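Local coordinates for uncharacterized protein (Bacteroides eggerthii, PDB 4GDZ) that is of unknown function but belongs to the DUF4251 family, folds as a curved antiparallel sheet and carries a bound magnesium ion in this crystal, at residues S66-N74 and L164-W175; I125-L133 and T143-N151. All coordinates share one frame; numbering follows the deposited sequence.

How the interactions relate
Interaction 1 sets the C-terminal tail and its short helix against strand 61-74. Interaction 2 pairs strands 128-135 and 141-148 as a hairpin. Along the chain the hairpin lies inside the loop that interaction 1 closes. Both reach the same curved antiparallel sheet, and their centres are about 18 Å apart. They meet through Val71, which has no contact with the tail. Val71 CG2 lies 4.2 Å from Ile146 CD1, and Val71 CG2 is also 4.2 Å from Val144 CG2. The magnesium ion belongs to interaction 2, where Asn147, Pro148 and Asn151 supply three of its ligands. Interaction 1 contributes none.

Interaction 1: S66-N74 and L164-W175; sequences SNTNFVLVN and LNQSNIFKGRSW
Leu72 sets its CD1 methyl over one face of the C-terminal Trp175 ring. Leu72 CD1 is 3.6 Å from Trp175 CZ2 and lies toward the rim of the six-membered ring, a CH-pi contact. Arg173 NH1 lies over the opposite indole face. Leu72 CD1 also meets the edge of the Phe170 ring, 3.9 Å from Phe170 CD1. Trp175 is fixed in rotation by a hydrogen bond of 2.9 Å from Trp175 NE1 to Phe170 O. This acceptor lies in the indole plane, and the bond uses a lone pair of the carbonyl.

Ile169 was modelled in two conformers; in one, CG2 lies over the centre of the Phe70 ring, a CH-pi contact that is therefore less certain. At the far end Leu164 CD1 packs on the amide of Asn74, 3.7 Å from Asn74 CG, and the two side chains cross at about a right angle. Asn74 OD1 is hydrogen-bonded to Gln46 NE2.

Ser167 OG caps the helix by accepting from Phe170 N at 3.1 Å, and it is also hydrogen-bonded to Glu50. No hydrogen bond joins the two segments, so the tail is held on this strand by apolar and CH-pi packing.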
loop_
_atom_site.group_PDB
_atom_site.type_symbol
_atom_site.label_atom_id
_atom_site.label_comp_id
_atom_site.label_asym_id
_atom_site.label_seq_id
_atom_site.Cartn_x
_atom_site.Cartn_y
_atom_site.Cartn_z
ATOM N N SER A 66 13.662 -3.259 15.784
ATOM C CA SER A 66 14.760 -2.543 15.131
ATOM C C SER A 66 16.177 -3.106 15.362
ATOM O O SER A 66 17.022 -3.051 14.462
ATOM C CB SER A 66 14.721 -1.074 15.572
ATOM O OG SER A 66 15.702 -0.344 14.882
ATOM N N ASN A 67 16.441 -3.660 16.555
ATOM C CA ASN A 67 17.767 -4.227 16.886
ATOM C C ASN A 67 18.312 -5.243 15.868
ATOM O O ASN A 67 19.528 -5.353 15.658
ATOM C CB ASN A 67 17.767 -4.912 18.274
ATOM C CG ASN A 67 19.151 -5.481 18.624
ATOM O OD1 ASN A 67 20.144 -4.736 18.646
ATOM N ND2 ASN A 67 19.241 -6.802 18.832
ATOM N N THR A 68 17.416 -6.001 15.226
ATOM C CA THR A 68 17.840 -6.956 14.194
ATOM C C THR A 68 17.126 -6.704 12.859
ATOM O O THR A 68 16.964 -7.621 12.067
ATOM C CB THR A 68 17.564 -8.398 14.663
ATOM O OG1 THR A 68 16.159 -8.541 14.959
ATOM C CG2 THR A 68 18.384 -8.734 15.929
ATOM N N ASN A 69 16.731 -5.456 12.596
ATOM C CA ASN A 69 16.084 -5.077 11.341
ATOM C C ASN A 69 16.551 -3.684 10.901
ATOM O O ASN A 69 15.959 -2.648 11.261
ATOM C CB ASN A 69 14.560 -5.148 11.485
ATOM C CG ASN A 69 14.058 -6.562 11.600
ATOM O OD1 ASN A 69 14.000 -7.294 10.604
ATOM N ND2 ASN A 69 13.744 -6.990 12.830
ATOM N N PHE A 70 17.670 -3.658 10.195
ATOM C CA PHE A 70 18.298 -2.423 9.794
ATOM C C PHE A 70 19.207 -2.583 8.581
ATOM O O PHE A 70 19.647 -3.681 8.243
ATOM C CB PHE A 70 19.091 -1.805 10.963
ATOM C CG PHE A 70 20.286 -2.638 11.380
ATOM C CD1 PHE A 70 21.499 -2.465 10.760
ATOM C CD2 PHE A 70 20.163 -3.622 12.360
ATOM C CE1 PHE A 70 22.577 -3.259 11.105
ATOM C CE2 PHE A 70 21.231 -4.411 12.717
ATOM C CZ PHE A 70 22.436 -4.234 12.078
ATOM N N VAL A 71 19.492 -1.442 7.955
ATOM C CA VAL A 71 20.477 -1.328 6.884
ATOM C C VAL A 71 21.414 -0.187 7.276
ATOM O O VAL A 71 20.993 0.966 7.477
ATOM C CB VAL A 71 19.831 -1.067 5.495
ATOM C CG1 VAL A 71 20.938 -0.900 4.447
ATOM C CG2 VAL A 71 18.880 -2.212 5.099
ATOM N N LEU A 72 22.684 -0.534 7.429
ATOM C CA LEU A 72 23.735 0.400 7.831
ATOM C C LEU A 72 24.746 0.522 6.710
ATOM O O LEU A 72 25.223 -0.487 6.186
ATOM C CB LEU A 72 24.433 -0.107 9.092
ATOM C CG LEU A 72 25.538 0.788 9.694
ATOM C CD1 LEU A 72 25.593 0.621 11.206
ATOM C CD2 LEU A 72 26.866 0.458 9.066
ATOM N N VAL A 73 25.062 1.758 6.330
ATOM C CA VAL A 73 26.066 2.029 5.325
ATOM C C VAL A 73 27.027 3.026 5.950
ATOM O O VAL A 73 26.611 4.057 6.507
ATOM C CB VAL A 73 25.467 2.564 4.001
ATOM C CG1 VAL A 73 26.579 3.076 3.074
ATOM C CG2 VAL A 73 24.632 1.471 3.316
ATOM N N ASN A 74 28.310 2.692 5.904
ATOM C CA ASN A 74 29.355 3.587 6.399
ATOM C C ASN A 74 30.491 3.613 5.404
ATOM O O ASN A 74 31.389 2.776 5.456
ATOM C CB ASN A 74 29.859 3.159 7.767
ATOM C CG ASN A 74 30.816 4.176 8.367
ATOM O OD1 ASN A 74 31.135 5.198 7.750
ATOM N ND2 ASN A 74 31.259 3.909 9.578
ATOM N N LEU A 164 24.427 8.341 11.219
ATOM C CA LEU A 164 25.101 7.384 12.112
ATOM C C LEU A 164 25.098 7.862 13.551
ATOM O O LEU A 164 24.747 7.103 14.452
ATOM C CB LEU A 164 26.549 7.170 11.664
ATOM C CG LEU A 164 26.764 6.407 10.352
ATOM C CD1 LEU A 164 28.250 6.159 10.138
ATOM C CD2 LEU A 164 25.995 5.091 10.309
ATOM N N ASN A 165 25.452 9.132 13.755
ATOM C CA ASN A 165 25.525 9.691 15.109
ATOM C C ASN A 165 24.180 9.891 15.809
ATOM O O ASN A 165 24.139 10.258 16.974
ATOM C CB ASN A 165 26.370 10.979 15.161
ATOM C CG ASN A 165 25.728 12.185 14.453
ATOM O OD1 ASN A 165 24.591 12.154 13.974
ATOM N ND2 ASN A 165 26.486 13.275 14.399
ATOM N N GLN A 166 23.074 9.647 15.116
ATOM C CA GLN A 166 21.771 9.651 15.782
ATOM C C GLN A 166 21.176 8.251 15.875
ATOM O O GLN A 166 20.039 8.080 16.298
ATOM C CB GLN A 166 20.815 10.601 15.048
ATOM C CG GLN A 166 21.158 12.082 15.222
ATOM C CD GLN A 166 20.316 12.961 14.309
ATOM O OE1 GLN A 166 19.190 12.599 13.953
ATOM N NE2 GLN A 166 20.865 14.108 13.902
ATOM N N SER A 167 21.944 7.244 15.474
ATOM C CA SER A 167 21.449 5.873 15.428
ATOM C C SER A 167 21.905 5.084 16.648
ATOM O O SER A 167 23.108 4.902 16.851
ATOM C CB SER A 167 21.961 5.199 14.155
ATOM O OG SER A 167 21.724 3.820 14.190
ATOM N N ASN A 168 20.957 4.615 17.463
ATOM C CA ASN A 168 21.295 3.733 18.592
ATOM C C ASN A 168 21.879 2.406 18.127
ATOM O O ASN A 168 22.654 1.788 18.852
ATOM C CB ASN A 168 20.085 3.479 19.493
ATOM C CG ASN A 168 19.638 4.722 20.240
ATOM O OD1 ASN A 168 20.434 5.619 20.516
ATOM N ND2 ASN A 168 18.355 4.786 20.561
ATOM N N ILE A 169 21.504 1.945 16.927
ATOM C CA ILE A 169 22.090 0.727 16.334
ATOM C C ILE A 169 23.589 0.936 16.134
ATOM O O ILE A 169 24.425 0.116 16.537
ATOM C CB ILE A 169 21.465 0.397 14.950
ATOM C CG1 ILE A 169 20.006 -0.043 15.105
ATOM C CG2 ILE A 169 22.266 -0.691 14.226
ATOM C CD1 ILE A 169 19.817 -1.199 16.062
ATOM N N PHE A 170 23.925 2.032 15.468
ATOM C CA PHE A 170 25.330 2.350 15.215
ATOM C C PHE A 170 26.086 2.537 16.534
ATOM O O PHE A 170 27.182 1.998 16.710
ATOM C CB PHE A 170 25.512 3.599 14.329
ATOM C CG PHE A 170 26.972 3.968 14.101
ATOM C CD1 PHE A 170 27.768 3.208 13.230
ATOM C CD2 PHE A 170 27.548 5.013 14.783
ATOM C CE1 PHE A 170 29.107 3.530 13.042
ATOM C CE2 PHE A 170 28.889 5.328 14.605
ATOM C CZ PHE A 170 29.661 4.588 13.731
ATOM N N LYS A 171 25.489 3.277 17.466
ATOM C CA LYS A 171 26.209 3.703 18.662
ATOM C C LYS A 171 26.289 2.623 19.733
ATOM O O LYS A 171 27.094 2.736 20.624
ATOM C CB LYS A 171 25.605 4.988 19.268
ATOM C CG LYS A 171 25.787 6.226 18.398
ATOM C CD LYS A 171 25.290 7.493 19.089
ATOM C CE LYS A 171 23.777 7.508 19.239
ATOM N NZ LYS A 171 23.292 8.859 19.667
ATOM N N GLY A 172 25.485 1.576 19.632
ATOM C CA GLY A 172 25.410 0.566 20.686
ATOM C C GLY A 172 26.541 -0.472 20.701
ATOM O O GLY A 172 26.647 -1.234 21.639
ATOM N N ARG A 173 27.391 -0.473 19.680
ATOM C CA ARG A 173 28.520 -1.406 19.600
ATOM C C ARG A 173 29.679 -0.801 18.817
ATOM O O ARG A 173 29.500 0.189 18.116
ATOM C CB ARG A 173 28.088 -2.714 18.926
ATOM C CG ARG A 173 27.753 -2.632 17.442
ATOM C CD ARG A 173 27.110 -3.938 16.945
ATOM N NE ARG A 173 28.051 -5.048 17.132
ATOM C CZ ARG A 173 28.974 -5.433 16.253
ATOM N NH1 ARG A 173 29.089 -4.845 15.065
ATOM N NH2 ARG A 173 29.808 -6.387 16.589
ATOM N N SER A 174 30.856 -1.426 18.927
ATOM C CA SER A 174 32.018 -1.020 18.124
ATOM C C SER A 174 32.089 -1.991 16.910
ATOM O O SER A 174 32.148 -3.211 17.076
ATOM C CB SER A 174 33.306 -1.039 18.945
ATOM O OG SER A 174 33.296 -0.089 20.009
ATOM N N TRP A 175 32.029 -1.419 15.708
ATOM C CA TRP A 175 31.897 -2.157 14.450
ATOM C C TRP A 175 33.266 -2.593 13.915
ATOM O O TRP A 175 34.311 -2.040 14.257
ATOM C CB TRP A 175 31.145 -1.317 13.400
ATOM C CG TRP A 175 29.760 -1.018 13.844
ATOM C CD1 TRP A 175 29.381 -0.060 14.748
ATOM C CD2 TRP A 175 28.575 -1.717 13.478
ATOM N NE1 TRP A 175 28.028 -0.115 14.941
ATOM C CE2 TRP A 175 27.507 -1.127 14.187
ATOM C CE3 TRP A 175 28.302 -2.781 12.605
ATOM C CZ2 TRP A 175 26.196 -1.562 14.057
ATOM C CZ3 TRP A 175 26.983 -3.210 12.469
ATOM C CH2 TRP A 175 25.949 -2.600 13.202
ATOM O OXT TRP A 175 33.347 -3.537 13.136
#

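Interaction 2: I125-L133 and T143-N151; sequences IGISAQIFL and TVTINPNFN. With MG (magnesium ion), chain B.
Ser128 and Asn149 meet where the paired strands end. The Asn149 side chain accepts from the backbone, with Ser128 N 3.0 Å from Asn149 OD1. The donor sits well above the amide plane, 62° out of it. Asn149 chi1 (72°) turns the amide back over Ser128. In return, Asn149 N donates to Ser128 O. A water bridges Asn149 OD1 to Gly126 O.

Further along, backbone bonds run in both directions between Gln130 and Asn147 and between Phe132 and Thr145. A second water joins the side chains of this first pair, donating to Gln130 OE1 at 2.8 Å and accepting from Asn147 ND2 at 3.0 Å.

Apolar contacts line the face that carries Ala129, Ile131, Val144 and Ile146. Ala129 CB touches Ile146 CG2 at 4.0 Å. Just outside the paired strands, Ile127 CD1 reaches the edge of the Phe150 ring, 3.9 Å from Phe150 CE2. On the other face, Phe132 meets Tyr88 of the second subunit edge to face.

Magnesium is bound by Asn147 OD1 at 2.4 Å, Pro148 O at 2.5 Å and Asn151 O at 2.2 Å, with Asn153 O as a fourth ligand. The segments are the paired arms of an antiparallel beta hairpin, strands 128-135 and 141-148, whose second strand runs out into a loop that wraps a metal site built largely from backbone carbonyls.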
loop_
_atom_site.group_PDB
_atom_site.type_symbol
_atom_site.label_atom_id
_atom_site.label_comp_id
_atom_site.label_asym_id
_atom_site.label_seq_id
_atom_site.Cartn_x
_atom_site.Cartn_y
_atom_site.Cartn_z
ATOM N N ILE A 125 30.598 -12.659 2.000
ATOM C CA ILE A 125 31.325 -13.846 1.545
ATOM C C ILE A 125 30.313 -14.936 1.185
ATOM O O ILE A 125 29.650 -15.503 2.066
ATOM C CB ILE A 125 32.332 -14.321 2.605
ATOM C CG1 ILE A 125 33.335 -13.186 2.889
ATOM C CG2 ILE A 125 33.072 -15.567 2.106
ATOM C CD1 ILE A 125 34.282 -13.474 4.030
ATOM N N GLY A 126 30.178 -15.182 -0.121
ATOM C CA GLY A 126 29.244 -16.159 -0.658
ATOM C C GLY A 126 27.770 -15.753 -0.649
ATOM O O GLY A 126 26.913 -16.581 -0.904
ATOM N N ILE A 127 27.474 -14.500 -0.337
ATOM C CA ILE A 127 26.097 -14.031 -0.181
ATOM C C ILE A 127 26.124 -12.529 -0.467
ATOM O O ILE A 127 27.064 -11.829 -0.098
ATOM C CB ILE A 127 25.493 -14.337 1.249
ATOM C CG1 ILE A 127 24.000 -13.924 1.335
ATOM C CG2 ILE A 127 26.286 -13.704 2.411
ATOM C CD1 ILE A 127 23.287 -14.384 2.607
ATOM N N SER A 128 25.063 -12.025 -1.079
ATOM C CA SER A 128 24.913 -10.578 -1.287
ATOM C C SER A 128 23.454 -10.213 -1.233
ATOM O O SER A 128 22.582 -11.089 -1.260
ATOM C CB SER A 128 25.530 -10.170 -2.630
ATOM O OG SER A 128 24.825 -10.788 -3.696
ATOM N N ALA A 129 23.176 -8.927 -1.147
ATOM C CA ALA A 129 21.787 -8.453 -1.180
ATOM C C ALA A 129 21.750 -7.163 -1.982
ATOM O O ALA A 129 22.596 -6.292 -1.803
ATOM C CB ALA A 129 21.215 -8.202 0.230
ATOM N N GLN A 130 20.758 -7.066 -2.863
ATOM C CA GLN A 130 20.439 -5.827 -3.573
ATOM C C GLN A 130 19.356 -5.042 -2.815
ATOM O O GLN A 130 18.349 -5.600 -2.369
ATOM C CB GLN A 130 19.996 -6.141 -4.991
ATOM C CG GLN A 130 19.771 -4.875 -5.802
ATOM C CD GLN A 130 19.649 -5.215 -7.251
ATOM O OE1 GLN A 130 18.715 -5.909 -7.649
ATOM N NE2 GLN A 130 20.608 -4.767 -8.039
ATOM N N ILE A 131 19.613 -3.754 -2.627
ATOM C CA ILE A 131 18.835 -2.878 -1.749
ATOM C C ILE A 131 18.225 -1.736 -2.577
ATOM O O ILE A 131 18.938 -1.112 -3.357
ATOM C CB ILE A 131 19.746 -2.224 -0.680
ATOM C CG1 ILE A 131 20.698 -3.259 -0.023
ATOM C CG2 ILE A 131 18.896 -1.482 0.347
ATOM C CD1 ILE A 131 20.018 -4.365 0.750
ATOM N N PHE A 132 16.950 -1.452 -2.377
ATOM C CA PHE A 132 16.277 -0.299 -2.980
ATOM C C PHE A 132 15.613 0.478 -1.853
ATOM O O PHE A 132 14.837 -0.068 -1.090
ATOM C CB PHE A 132 15.241 -0.733 -4.022
ATOM C CG PHE A 132 14.456 0.423 -4.639
ATOM C CD1 PHE A 132 15.099 1.404 -5.404
ATOM C CD2 PHE A 132 13.106 0.576 -4.385
ATOM C CE1 PHE A 132 14.406 2.478 -5.938
ATOM C CE2 PHE A 132 12.401 1.633 -4.940
ATOM C CZ PHE A 132 13.054 2.593 -5.710
ATOM N N LEU A 133 15.921 1.761 -1.763
ATOM C CA LEU A 133 15.487 2.612 -0.657
ATOM C C LEU A 133 14.823 3.859 -1.212
ATOM O O LEU A 133 15.337 4.485 -2.149
ATOM C CB LEU A 133 16.715 2.958 0.205
ATOM C CG LEU A 133 16.647 3.910 1.401
ATOM C CD1 LEU A 133 17.958 3.814 2.166
ATOM C CD2 LEU A 133 16.421 5.339 0.943
ATOM N N THR A 143 11.386 3.506 3.085
ATOM C CA THR A 143 11.005 2.139 2.806
ATOM C C THR A 143 12.148 1.479 2.066
ATOM O O THR A 143 12.761 2.092 1.165
ATOM C CB THR A 143 9.716 2.124 1.957
ATOM O OG1 THR A 143 8.716 2.828 2.706
ATOM C CG2 THR A 143 9.241 0.689 1.643
ATOM N N VAL A 144 12.463 0.250 2.448
ATOM C CA VAL A 144 13.586 -0.448 1.851
ATOM C C VAL A 144 13.115 -1.827 1.405
ATOM O O VAL A 144 12.377 -2.490 2.130
ATOM C CB VAL A 144 14.783 -0.500 2.849
ATOM C CG1 VAL A 144 14.475 -1.344 4.109
ATOM C CG2 VAL A 144 16.014 -1.061 2.185
ATOM N N THR A 145 13.559 -2.256 0.223
ATOM C CA THR A 145 13.403 -3.630 -0.243
ATOM C C THR A 145 14.750 -4.279 -0.339
ATOM O O THR A 145 15.694 -3.708 -0.929
ATOM C CB THR A 145 12.705 -3.624 -1.641
ATOM O OG1 THR A 145 11.434 -2.983 -1.469
ATOM C CG2 THR A 145 12.506 -5.074 -2.232
ATOM N N ILE A 146 14.842 -5.469 0.237
ATOM C CA ILE A 146 16.056 -6.253 0.331
ATOM C C ILE A 146 15.881 -7.539 -0.440
ATOM O O ILE A 146 14.960 -8.346 -0.170
ATOM C CB ILE A 146 16.412 -6.529 1.829
ATOM C CG1 ILE A 146 16.578 -5.186 2.589
ATOM C CG2 ILE A 146 17.680 -7.394 1.969
ATOM C CD1 ILE A 146 16.138 -5.207 4.030
ATOM N N ASN A 147 16.794 -7.762 -1.379
ATOM C CA ASN A 147 16.738 -8.900 -2.276
ATOM C C ASN A 147 18.021 -9.718 -2.193
ATOM O O ASN A 147 18.996 -9.393 -2.882
ATOM C CB ASN A 147 16.475 -8.391 -3.720
ATOM C CG ASN A 147 16.330 -9.509 -4.739
ATOM O OD1 ASN A 147 16.347 -10.682 -4.412
ATOM N ND2 ASN A 147 16.207 -9.131 -6.004
ATOM N N PRO A 148 18.029 -10.802 -1.381
ATOM C CA PRO A 148 19.251 -11.618 -1.271
ATOM C C PRO A 148 19.530 -12.393 -2.545
ATOM O O PRO A 148 18.618 -12.667 -3.291
ATOM C CB PRO A 148 18.916 -12.594 -0.120
ATOM C CG PRO A 148 17.879 -11.874 0.681
ATOM C CD PRO A 148 17.032 -11.216 -0.368
ATOM N N ASN A 149 20.783 -12.744 -2.804
ATOM C CA ASN A 149 21.119 -13.337 -4.100
ATOM C C ASN A 149 20.666 -14.786 -4.259
ATOM O O ASN A 149 20.626 -15.276 -5.378
ATOM C CB ASN A 149 22.632 -13.294 -4.349
ATOM C CG ASN A 149 23.368 -14.287 -3.475
ATOM O OD1 ASN A 149 23.323 -14.203 -2.253
ATOM N ND2 ASN A 149 23.937 -15.293 -4.092
ATOM N N PHE A 150 20.331 -15.483 -3.174
ATOM C CA PHE A 150 20.141 -16.946 -3.267
ATOM C C PHE A 150 18.772 -17.397 -3.767
ATOM O O PHE A 150 18.614 -18.544 -4.161
ATOM C CB PHE A 150 20.508 -17.655 -1.942
ATOM C CG PHE A 150 19.825 -17.085 -0.727
ATOM C CD1 PHE A 150 18.498 -17.402 -0.446
ATOM C CD2 PHE A 150 20.508 -16.250 0.140
ATOM C CE1 PHE A 150 17.861 -16.886 0.680
ATOM C CE2 PHE A 150 19.872 -15.717 1.250
ATOM C CZ PHE A 150 18.549 -16.024 1.511
ATOM N N ASN A 151 17.765 -16.547 -3.704
ATOM C CA ASN A 151 16.517 -16.861 -4.384
ATOM C C ASN A 151 15.837 -15.568 -4.788
ATOM O O ASN A 151 16.343 -14.491 -4.486
ATOM C CB ASN A 151 15.616 -17.799 -3.541
ATOM C CG ASN A 151 15.132 -17.179 -2.241
ATOM O OD1 ASN A 151 14.752 -16.032 -2.203
ATOM N ND2 ASN A 151 15.105 -17.977 -1.172
HETATM MG MG MG B . 16.148 -12.706 -3.236
HETATM O O HOH W 1 24.190 -16.889 -1.272
HETATM O O HOH W 2 16.287 -6.145 -6.236
#